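Local atomic coordinates of phospho-2-dehydro-3-deoxyheptonate aldolase (Francisella tularensis, PDB entry 3TQK), a protein that probably catalyses the condensation of phosphoenolpyruvate with D-erythrose 4-phosphate to give 3-deoxy-D-arabino-heptulosonate 7-phosphate, the first step of chorismate biosynthesis. Residues 59-64 and 318-323; 192-197 and 249-254; 262-267 and 277-282; 35-40 and 175-180. All blocks are in the same frame, centred on the assembly; numbering follows the deposited sequence.

Interaction 1: 59-64 and 318-323; sequences SIHDPA and QSVTDK. With MN (manganese (II) ion), chain B.
H61 turns a face of its imidazole to V320, whose CB stands 4.1 Å from the centroid of the H61 ring and 17° off the ring normal, a CH-pi contact. CB of D62 lies over the opposite face, which leaves the ring with carbon on both faces, offset toward the rim. A chi1 of 81°, with CG lodged between the backbone N and the carbonyl carbon, swings the imidazole to this side. Its edge then meets the backbone: CE1 of H61 is 3.4 Å from O of Q318, an oxygen that takes a weak hydrogen bond from Q307.

S59 and T321 point their hydroxyls at each other. OG of S59 and OG1 of T321 lie 2.9 Å apart, hydrogen-bonding distance, but the exact place of OG1 is doubtful.

Nearby, a water accepts from N of S59 (3.0 Å) and donates to OG of S319 (2.9 Å). OG of S319 accepts from N of T321 (3.1 Å), forming an ST turn, and donates to O of D322 (2.6 Å). Three bonds therefore grip one buried hydroxyl and tie together the turn 319-322, which includes D322, whose OD2 binds manganese at 2.3 Å beside C58, H266 and E299. The bonds to S319 OG are thus consistent with a turn that helps place D322 at the metal.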
# COMPACT_ATOMS: atom_id res chain seq x y z
N SER A 59 -5.38 -15.44 12.40
CA SER A 59 -5.80 -14.14 12.89
C SER A 59 -6.54 -14.33 14.21
O SER A 59 -7.18 -15.36 14.42
CB SER A 59 -6.74 -13.48 11.89
OG SER A 59 -7.93 -14.26 11.77
N ILE A 60 -6.43 -13.36 15.12
CA ILE A 60 -7.13 -13.46 16.39
C ILE A 60 -8.60 -13.04 16.20
O ILE A 60 -8.90 -12.03 15.55
CB ILE A 60 -6.46 -12.59 17.49
CG1 ILE A 60 -4.99 -13.02 17.70
CG2 ILE A 60 -7.26 -12.63 18.80
CD1 ILE A 60 -4.78 -14.39 18.34
N HIS A 61 -9.51 -13.86 16.72
CA HIS A 61 -10.92 -13.50 16.83
C HIS A 61 -11.47 -13.76 18.24
O HIS A 61 -12.56 -13.28 18.56
CB HIS A 61 -11.75 -14.24 15.77
CG HIS A 61 -12.09 -15.65 16.13
ND1 HIS A 61 -11.26 -16.72 15.87
CD2 HIS A 61 -13.20 -16.18 16.71
CE1 HIS A 61 -11.83 -17.83 16.28
NE2 HIS A 61 -13.01 -17.54 16.80
N ASP A 62 -10.71 -14.47 19.07
CA ASP A 62 -11.15 -14.87 20.41
C ASP A 62 -9.97 -14.72 21.38
O ASP A 62 -9.12 -15.62 21.48
CB ASP A 62 -11.66 -16.31 20.37
CG ASP A 62 -12.22 -16.78 21.71
OD1 ASP A 62 -12.25 -15.99 22.68
OD2 ASP A 62 -12.63 -17.96 21.77
N PRO A 63 -9.90 -13.57 22.08
CA PRO A 63 -8.75 -13.27 22.96
C PRO A 63 -8.58 -14.29 24.10
O PRO A 63 -7.44 -14.58 24.47
CB PRO A 63 -9.08 -11.89 23.52
CG PRO A 63 -10.10 -11.31 22.58
CD PRO A 63 -10.88 -12.46 22.05
N ALA A 64 -9.68 -14.81 24.64
CA ALA A 64 -9.62 -15.86 25.64
C ALA A 64 -9.00 -17.14 25.09
O ALA A 64 -8.20 -17.80 25.77
CB ALA A 64 -11.01 -16.15 26.23
N GLN A 318 -10.81 -22.82 16.98
CA GLN A 318 -10.58 -23.12 15.57
C GLN A 318 -10.56 -21.84 14.72
O GLN A 318 -11.38 -20.94 14.92
CB GLN A 318 -11.64 -24.08 15.05
CG GLN A 318 -11.28 -24.69 13.71
CD GLN A 318 -12.38 -25.55 13.17
OE1 GLN A 318 -13.55 -25.17 13.20
NE2 GLN A 318 -12.02 -26.72 12.66
N SER A 319 -9.63 -21.78 13.77
CA SER A 319 -9.49 -20.59 12.94
C SER A 319 -10.78 -20.24 12.22
O SER A 319 -11.49 -21.10 11.70
CB SER A 319 -8.38 -20.76 11.89
OG SER A 319 -8.25 -19.57 11.13
N VAL A 320 -11.07 -18.94 12.20
CA VAL A 320 -12.19 -18.38 11.48
C VAL A 320 -11.74 -17.81 10.12
O VAL A 320 -12.58 -17.38 9.32
CB VAL A 320 -12.84 -17.28 12.36
CG1 VAL A 320 -12.68 -15.89 11.74
CG2 VAL A 320 -14.28 -17.64 12.69
N THR A 321 -10.43 -17.82 9.88
CA THR A 321 -9.84 -17.41 8.60
C THR A 321 -9.08 -18.61 7.98
O THR A 321 -9.70 -19.63 7.68
CB THR A 321 -8.95 -16.14 8.76
OG1 THR A 321 -7.97 -16.33 9.79
CG2 THR A 321 -9.79 -14.93 9.10
N ASP A 322 -7.76 -18.50 7.81
CA ASP A 322 -7.01 -19.56 7.12
C ASP A 322 -6.89 -20.82 7.98
O ASP A 322 -6.99 -20.77 9.21
CB ASP A 322 -5.60 -19.09 6.69
CG ASP A 322 -5.62 -17.98 5.61
OD1 ASP A 322 -6.56 -17.94 4.77
OD2 ASP A 322 -4.68 -17.16 5.59
N LYS A 323 -6.69 -21.95 7.32
CA LYS A 323 -6.54 -23.23 8.00
C LYS A 323 -5.22 -23.28 8.77
O LYS A 323 -4.17 -22.92 8.25
CB LYS A 323 -6.63 -24.38 6.99
CG LYS A 323 -8.04 -24.55 6.38
CD LYS A 323 -8.09 -25.51 5.18
CE LYS A 323 -9.54 -25.69 4.69
NZ LYS A 323 -9.63 -26.23 3.31
MN MN B . -3.21 -16.41 7.24
O HOH W 1 -6.66 -18.12 13.02

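Interaction 2: 192-197 and 249-254; sequences VAVDAV and AKLKKA
V194 projects from helix 191-200 against residues 249-254, and both of its methyl groups are used. The evidence for a contact centred on this one residue is twofold: its CA and that of L251 are the nearest pair across the segments, 6.0 Å apart, and every close approach between the segments involves its side chain.

The apolar contacts divide between its branches. CG2 of V194 lies 3.9 Å from CD2 of L251, and at an equal 3.9 Å from CB of K250, so it nestles between two successive residues of the facing helix. CG1 of V194, set anti to the backbone N by a chi1 of 166°, reaches instead toward the end of that helix and comes within 4.0 Å of CB of A254. The V194 and K250 side chains cross at about a right angle, and only the root of the lysine takes part.

One contact joins apolar to polar atoms: CG1 of V194 sits 3.8 Å from the carbonyl O of K250, an oxygen that takes a weak backbone bond from N of A254 where the helix ends. No hydrogen bond links the two segments.

Charged groups are placed around this apolar centre. Beyond CB the lysine runs off toward D246, with which NZ of K250 pairs in a salt bridge, while O of A254 accepts from K198.

On the barrel side, V194 and L251 both touch V228 of strand 226-230. Two outer helices, following consecutive strands and packed side by side over the barrel wall, are the hallmark of a TIM barrel.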
# COMPACT_ATOMS: atom_id res chain seq x y z
N VAL A 192 11.05 -7.01 -5.16
CA VAL A 192 10.34 -5.92 -4.50
C VAL A 192 10.47 -5.98 -2.98
O VAL A 192 10.51 -4.94 -2.34
CB VAL A 192 8.85 -5.84 -4.92
CG1 VAL A 192 8.77 -5.53 -6.40
CG2 VAL A 192 8.09 -7.11 -4.57
N ALA A 193 10.55 -7.18 -2.40
CA ALA A 193 10.74 -7.29 -0.94
C ALA A 193 12.15 -6.88 -0.55
O ALA A 193 12.34 -6.25 0.49
CB ALA A 193 10.44 -8.70 -0.44
N VAL A 194 13.14 -7.25 -1.38
CA VAL A 194 14.52 -6.81 -1.19
C VAL A 194 14.60 -5.29 -1.29
O VAL A 194 15.19 -4.63 -0.43
CB VAL A 194 15.49 -7.49 -2.19
CG1 VAL A 194 16.87 -6.79 -2.22
CG2 VAL A 194 15.64 -9.00 -1.86
N ASP A 195 13.95 -4.73 -2.31
CA ASP A 195 13.86 -3.27 -2.43
C ASP A 195 13.26 -2.65 -1.16
O ASP A 195 13.69 -1.59 -0.71
CB ASP A 195 13.00 -2.83 -3.63
CG ASP A 195 13.48 -3.39 -4.95
OD1 ASP A 195 14.68 -3.74 -5.09
OD2 ASP A 195 12.63 -3.48 -5.87
N ALA A 196 12.26 -3.30 -0.59
CA ALA A 196 11.56 -2.71 0.54
C ALA A 196 12.46 -2.72 1.76
O ALA A 196 12.49 -1.74 2.53
CB ALA A 196 10.25 -3.45 0.82
N VAL A 197 13.14 -3.83 1.97
CA VAL A 197 14.11 -3.94 3.05
C VAL A 197 15.16 -2.82 2.91
O VAL A 197 15.44 -2.10 3.87
CB VAL A 197 14.80 -5.33 3.07
CG1 VAL A 197 16.00 -5.33 4.00
CG2 VAL A 197 13.81 -6.42 3.50
N ALA A 249 21.31 -13.84 -3.01
CA ALA A 249 22.03 -13.12 -4.07
C ALA A 249 21.47 -11.72 -4.28
O ALA A 249 22.22 -10.76 -4.45
CB ALA A 249 22.03 -13.91 -5.39
N LYS A 250 20.14 -11.60 -4.26
CA LYS A 250 19.48 -10.31 -4.46
C LYS A 250 19.81 -9.36 -3.32
O LYS A 250 20.13 -8.18 -3.56
CB LYS A 250 17.96 -10.50 -4.61
CG LYS A 250 17.51 -11.03 -5.99
CD LYS A 250 16.00 -11.35 -5.99
CE LYS A 250 15.37 -11.39 -7.39
NZ LYS A 250 15.57 -12.65 -8.18
N LEU A 251 19.74 -9.87 -2.09
CA LEU A 251 20.11 -9.10 -0.90
C LEU A 251 21.56 -8.59 -0.97
O LEU A 251 21.81 -7.40 -0.78
CB LEU A 251 19.89 -9.93 0.38
CG LEU A 251 18.43 -10.19 0.76
CD1 LEU A 251 18.30 -11.37 1.73
CD2 LEU A 251 17.81 -8.94 1.36
N LYS A 252 22.51 -9.48 -1.23
CA LYS A 252 23.93 -9.05 -1.35
C LYS A 252 24.14 -7.92 -2.37
O LYS A 252 24.91 -7.00 -2.10
CB LYS A 252 24.86 -10.24 -1.67
CG LYS A 252 25.01 -11.26 -0.52
CD LYS A 252 25.43 -10.63 0.83
CE LYS A 252 25.44 -11.66 1.97
NZ LYS A 252 26.34 -12.81 1.64
N LYS A 253 23.44 -7.98 -3.50
CA LYS A 253 23.47 -6.88 -4.49
C LYS A 253 23.04 -5.53 -3.89
O LYS A 253 23.57 -4.48 -4.28
CB LYS A 253 22.59 -7.20 -5.70
CG LYS A 253 23.33 -7.69 -6.94
CD LYS A 253 22.47 -7.54 -8.23
CE LYS A 253 23.18 -8.20 -9.43
NZ LYS A 253 22.41 -8.12 -10.71
N ALA A 254 22.08 -5.55 -2.96
CA ALA A 254 21.62 -4.33 -2.28
C ALA A 254 22.44 -4.00 -1.02
O ALA A 254 22.09 -3.08 -0.27
CB ALA A 254 20.12 -4.45 -1.92

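Interaction 3: 262-267 and 277-282; sequences IDCSHG and ISVLAD. With MN (manganese (II) ion), chain B.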
# COMPACT_ATOMS: atom_id res chain seq x y z
N ILE A 262 11.18 -18.02 6.12
CA ILE A 262 10.25 -18.70 5.22
C ILE A 262 8.90 -18.99 5.88
O ILE A 262 8.82 -19.61 6.93
CB ILE A 262 10.86 -20.00 4.66
CG1 ILE A 262 12.27 -19.74 4.10
CG2 ILE A 262 9.96 -20.59 3.57
CD1 ILE A 262 12.95 -20.93 3.50
N ASP A 263 7.83 -18.54 5.24
CA ASP A 263 6.47 -18.85 5.68
C ASP A 263 6.15 -20.26 5.24
O ASP A 263 6.20 -20.54 4.05
CB ASP A 263 5.49 -17.86 5.05
CG ASP A 263 4.09 -17.89 5.69
OD1 ASP A 263 3.75 -18.89 6.36
OD2 ASP A 263 3.33 -16.90 5.50
N CYS A 264 5.85 -21.16 6.17
CA CYS A 264 5.43 -22.51 5.79
C CYS A 264 3.99 -22.56 5.26
O CYS A 264 3.59 -23.57 4.67
CB CYS A 264 5.53 -23.48 6.97
SG CYS A 264 7.15 -23.60 7.69
N SER A 265 3.23 -21.49 5.49
CA SER A 265 1.81 -21.45 5.17
C SER A 265 1.53 -20.58 3.93
O SER A 265 2.42 -20.34 3.12
CB SER A 265 1.04 -20.92 6.39
OG SER A 265 -0.33 -21.23 6.31
N HIS A 266 0.29 -20.11 3.82
CA HIS A 266 -0.16 -19.26 2.70
C HIS A 266 0.28 -19.81 1.34
O HIS A 266 -0.03 -20.96 1.02
CB HIS A 266 0.25 -17.81 2.93
CG HIS A 266 -0.23 -17.27 4.24
ND1 HIS A 266 0.61 -17.11 5.33
CD2 HIS A 266 -1.47 -16.93 4.66
CE1 HIS A 266 -0.10 -16.65 6.35
NE2 HIS A 266 -1.36 -16.55 5.98
N GLY A 267 1.00 -19.03 0.55
CA GLY A 267 1.39 -19.46 -0.79
C GLY A 267 2.30 -20.68 -0.85
O GLY A 267 2.30 -21.40 -1.85
N ILE A 277 3.91 -28.90 7.37
CA ILE A 277 4.91 -29.80 7.91
C ILE A 277 5.85 -30.36 6.84
O ILE A 277 6.99 -30.70 7.14
CB ILE A 277 4.26 -30.97 8.72
CG1 ILE A 277 5.27 -31.57 9.71
CG2 ILE A 277 3.70 -32.06 7.79
CD1 ILE A 277 4.66 -32.55 10.71
N SER A 278 5.39 -30.45 5.59
CA SER A 278 6.26 -30.99 4.54
C SER A 278 7.13 -29.88 3.95
O SER A 278 8.28 -30.13 3.60
CB SER A 278 5.45 -31.73 3.47
OG SER A 278 4.84 -30.83 2.56
N VAL A 279 6.59 -28.66 3.87
CA VAL A 279 7.41 -27.48 3.57
C VAL A 279 8.49 -27.31 4.65
O VAL A 279 9.64 -27.06 4.32
CB VAL A 279 6.56 -26.20 3.45
CG1 VAL A 279 7.46 -24.94 3.42
CG2 VAL A 279 5.66 -26.26 2.22
N LEU A 280 8.11 -27.48 5.92
CA LEU A 280 9.07 -27.39 7.03
C LEU A 280 10.18 -28.45 6.94
O LEU A 280 11.33 -28.17 7.27
CB LEU A 280 8.36 -27.50 8.38
CG LEU A 280 9.24 -27.23 9.60
CD1 LEU A 280 9.81 -25.82 9.57
CD2 LEU A 280 8.46 -27.46 10.86
N ALA A 281 9.83 -29.66 6.49
CA ALA A 281 10.81 -30.73 6.32
C ALA A 281 11.92 -30.33 5.34
O ALA A 281 13.08 -30.64 5.57
CB ALA A 281 10.13 -32.02 5.85
N ASP A 282 11.54 -29.67 4.26
CA ASP A 282 12.51 -29.16 3.28
C ASP A 282 13.37 -28.06 3.90
O ASP A 282 14.59 -28.01 3.70
CB ASP A 282 11.76 -28.63 2.05
CG ASP A 282 12.68 -28.36 0.86
OD1 ASP A 282 13.47 -27.39 0.92
OD2 ASP A 282 12.58 -29.08 -0.15
MN MN B . -3.21 -16.41 7.24
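C264 packs against helix 276-289 with a short side chain that can be traced atom by atom. At its root, CA of C264 is 4.0 Å from CG1 of V279. CB of C264 comes next, 4.3 Å from CG1 of V279. With chi1 at -58°, SG of C264 is carried past V279 to the neighbouring L280, ending 3.9 Å from CD1 and 4.1 Å from CB of L280. The sulfur thus meets carbon alone across this interface, and no hydrogen bond joins the segments. I283 on the same helix and V296 on the adjoining strand 293-299 also touch C264, in keeping with its burial.

Around C264 the chain turns toward the metal. The D263 carboxylate has three partners. OD1 of D263 accepts from N of S265 at 2.8 Å, an Asx turn, with the donor 47° out of the carboxylate plane. OD2 of D263 is met on its syn side by ND1 of H266 at 2.7 Å, nearly within the imidazole plane, and also forms a salt bridge with K183. Held at ND1, the H266 ring presents NE2 to manganese at 2.2 Å, and D263, a second-shell residue, helps to fix the ring's rotation.

Packing and metal binding thus fall to residues two apart in sequence at the C-terminal end of strand 260-263: C264 meets the outer helix, while H266 joins C58, E299 and D322 in the metal site, at the barrel end where TIM-barrel enzymes carry their active sites.

Interaction 4: 35-40 and 175-180; sequences KSRKEI and GLSASI
R37 lays its guanidinium over the backbone where S177 joins A178. Chi1 is -82°, with CG beside the backbone N, and the chain is then fully extended to NE (chi2 -179°). The flat group consequently meets S177 and A178 with a face. NH1 of R37 is 3.4 Å from CB of S177, CZ of R37 is 3.8 Å from CB of S177, and NE of R37 is 4.0 Å from CA of A178. None of these is a hydrogen bond; NH2 of R37 hydrogen-bonds to O of I154.

One helical turn further on, I40 meets S179. CG1 of I40 is anti to the backbone N (chi1 -168°), an orientation that leaves CG2 of I40 as the branch toward S179, 3.6 Å from OG of S179. That hydroxyl has a polar partner as well: a water 2.6 Å from OG of S179 donates to O of R37 at 2.8 Å, bridging the helix backbone to the start of the strand.

Helix 27-45 here passes the N-terminal ends of several barrel strands. S36 bonds to T155, I40 packs on W156 of strand 156-159 and on L85 of strand 84-89, and S179 begins strand 179-183, bonded through its backbone to G157. Next to the contact, O of L176 accepts from N6 of the second subunit, placing this loop at the contact between the two subunits of the assembly.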
# COMPACT_ATOMS: atom_id res chain seq x y z
N LYS A 35 14.39 -7.73 25.71
CA LYS A 35 15.25 -8.89 25.55
C LYS A 35 15.00 -9.61 24.24
O LYS A 35 15.94 -9.88 23.48
CB LYS A 35 15.03 -9.84 26.72
CG LYS A 35 15.82 -11.15 26.69
CD LYS A 35 15.46 -11.96 27.94
CE LYS A 35 16.19 -13.29 28.04
NZ LYS A 35 16.28 -13.68 29.49
N SER A 36 13.74 -9.92 23.94
CA SER A 36 13.42 -10.68 22.74
C SER A 36 13.78 -9.91 21.47
O SER A 36 14.15 -10.53 20.46
CB SER A 36 11.93 -11.06 22.72
OG SER A 36 11.08 -9.94 22.83
N ARG A 37 13.68 -8.58 21.51
CA ARG A 37 14.07 -7.76 20.36
C ARG A 37 15.56 -7.88 20.06
O ARG A 37 15.95 -7.97 18.89
CB ARG A 37 13.71 -6.29 20.57
CG ARG A 37 12.29 -5.95 20.28
CD ARG A 37 12.05 -4.48 20.49
NE ARG A 37 10.69 -4.06 20.17
CZ ARG A 37 10.20 -2.85 20.44
NH1 ARG A 37 10.95 -1.95 21.04
NH2 ARG A 37 8.95 -2.54 20.12
N LYS A 38 16.39 -7.85 21.10
CA LYS A 38 17.82 -8.04 20.92
C LYS A 38 18.08 -9.44 20.36
O LYS A 38 18.84 -9.61 19.41
CB LYS A 38 18.59 -7.85 22.23
CG LYS A 38 18.66 -6.42 22.75
CD LYS A 38 19.53 -6.38 24.01
CE LYS A 38 19.16 -5.25 24.98
NZ LYS A 38 19.57 -5.59 26.39
N GLU A 39 17.41 -10.43 20.93
CA GLU A 39 17.53 -11.80 20.47
C GLU A 39 17.14 -12.01 19.01
O GLU A 39 17.87 -12.69 18.28
CB GLU A 39 16.75 -12.73 21.40
CG GLU A 39 17.37 -12.81 22.82
CD GLU A 39 16.73 -13.89 23.70
OE1 GLU A 39 15.80 -14.59 23.23
OE2 GLU A 39 17.18 -14.03 24.88
N ILE A 40 16.02 -11.46 18.55
CA ILE A 40 15.63 -11.67 17.14
C ILE A 40 16.54 -10.88 16.19
O ILE A 40 16.84 -11.35 15.09
CB ILE A 40 14.13 -11.33 16.85
CG1 ILE A 40 13.71 -11.83 15.47
CG2 ILE A 40 13.85 -9.83 16.97
CD1 ILE A 40 13.91 -13.30 15.22
N GLY A 175 10.76 3.59 10.81
CA GLY A 175 10.64 4.27 12.10
C GLY A 175 10.22 3.37 13.26
O GLY A 175 10.20 3.82 14.40
N LEU A 176 9.87 2.13 12.98
CA LEU A 176 9.48 1.20 14.04
C LEU A 176 10.71 0.62 14.74
O LEU A 176 11.75 0.45 14.11
CB LEU A 176 8.62 0.08 13.45
CG LEU A 176 7.22 0.54 13.06
CD1 LEU A 176 6.51 -0.56 12.32
CD2 LEU A 176 6.43 0.95 14.29
N SER A 177 10.58 0.32 16.03
CA SER A 177 11.69 -0.26 16.79
C SER A 177 11.82 -1.77 16.57
O SER A 177 12.93 -2.29 16.53
CB SER A 177 11.51 0.02 18.29
OG SER A 177 11.69 1.40 18.59
N ALA A 178 10.70 -2.46 16.46
CA ALA A 178 10.68 -3.90 16.21
C ALA A 178 11.52 -4.26 14.98
O ALA A 178 11.69 -3.45 14.08
CB ALA A 178 9.24 -4.37 16.01
N SER A 179 12.04 -5.48 14.96
CA SER A 179 12.54 -6.04 13.71
C SER A 179 11.35 -6.22 12.77
O SER A 179 10.22 -6.44 13.23
CB SER A 179 13.24 -7.37 13.97
OG SER A 179 14.45 -7.18 14.67
N ILE A 180 11.58 -6.13 11.46
CA ILE A 180 10.51 -6.17 10.48
C ILE A 180 10.86 -7.10 9.32
O ILE A 180 11.90 -6.96 8.71
CB ILE A 180 10.22 -4.79 9.89
CG1 ILE A 180 9.86 -3.78 10.97
CG2 ILE A 180 9.10 -4.86 8.85
CD1 ILE A 180 8.56 -4.12 11.70
O HOH W 2 14.49 -6.34 17.15

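All four contacts belong to one TIM barrel. Interactions 1 and 3 bring D322 and H266 to a shared manganese ion: their centres are about 20 Å apart, yet OD2 of D322 and CD2 of H266 come within 3.3 Å. Interaction 4 lies across the chain's centre from interaction 1, about 25 Å between centres. Its strand 179-183 leads to helix 191-200 of interaction 2, and helix 241-253 of interaction 2 leads to strand 260-263 of interaction 3. From strand 179-183 onward, interactions 4, 2 and 3 follow in series, though helix 27-45 comes before the first barrel strand; interaction 1 crosses interaction 4 and encloses 2 and 3, bringing distant segments together at the metal end.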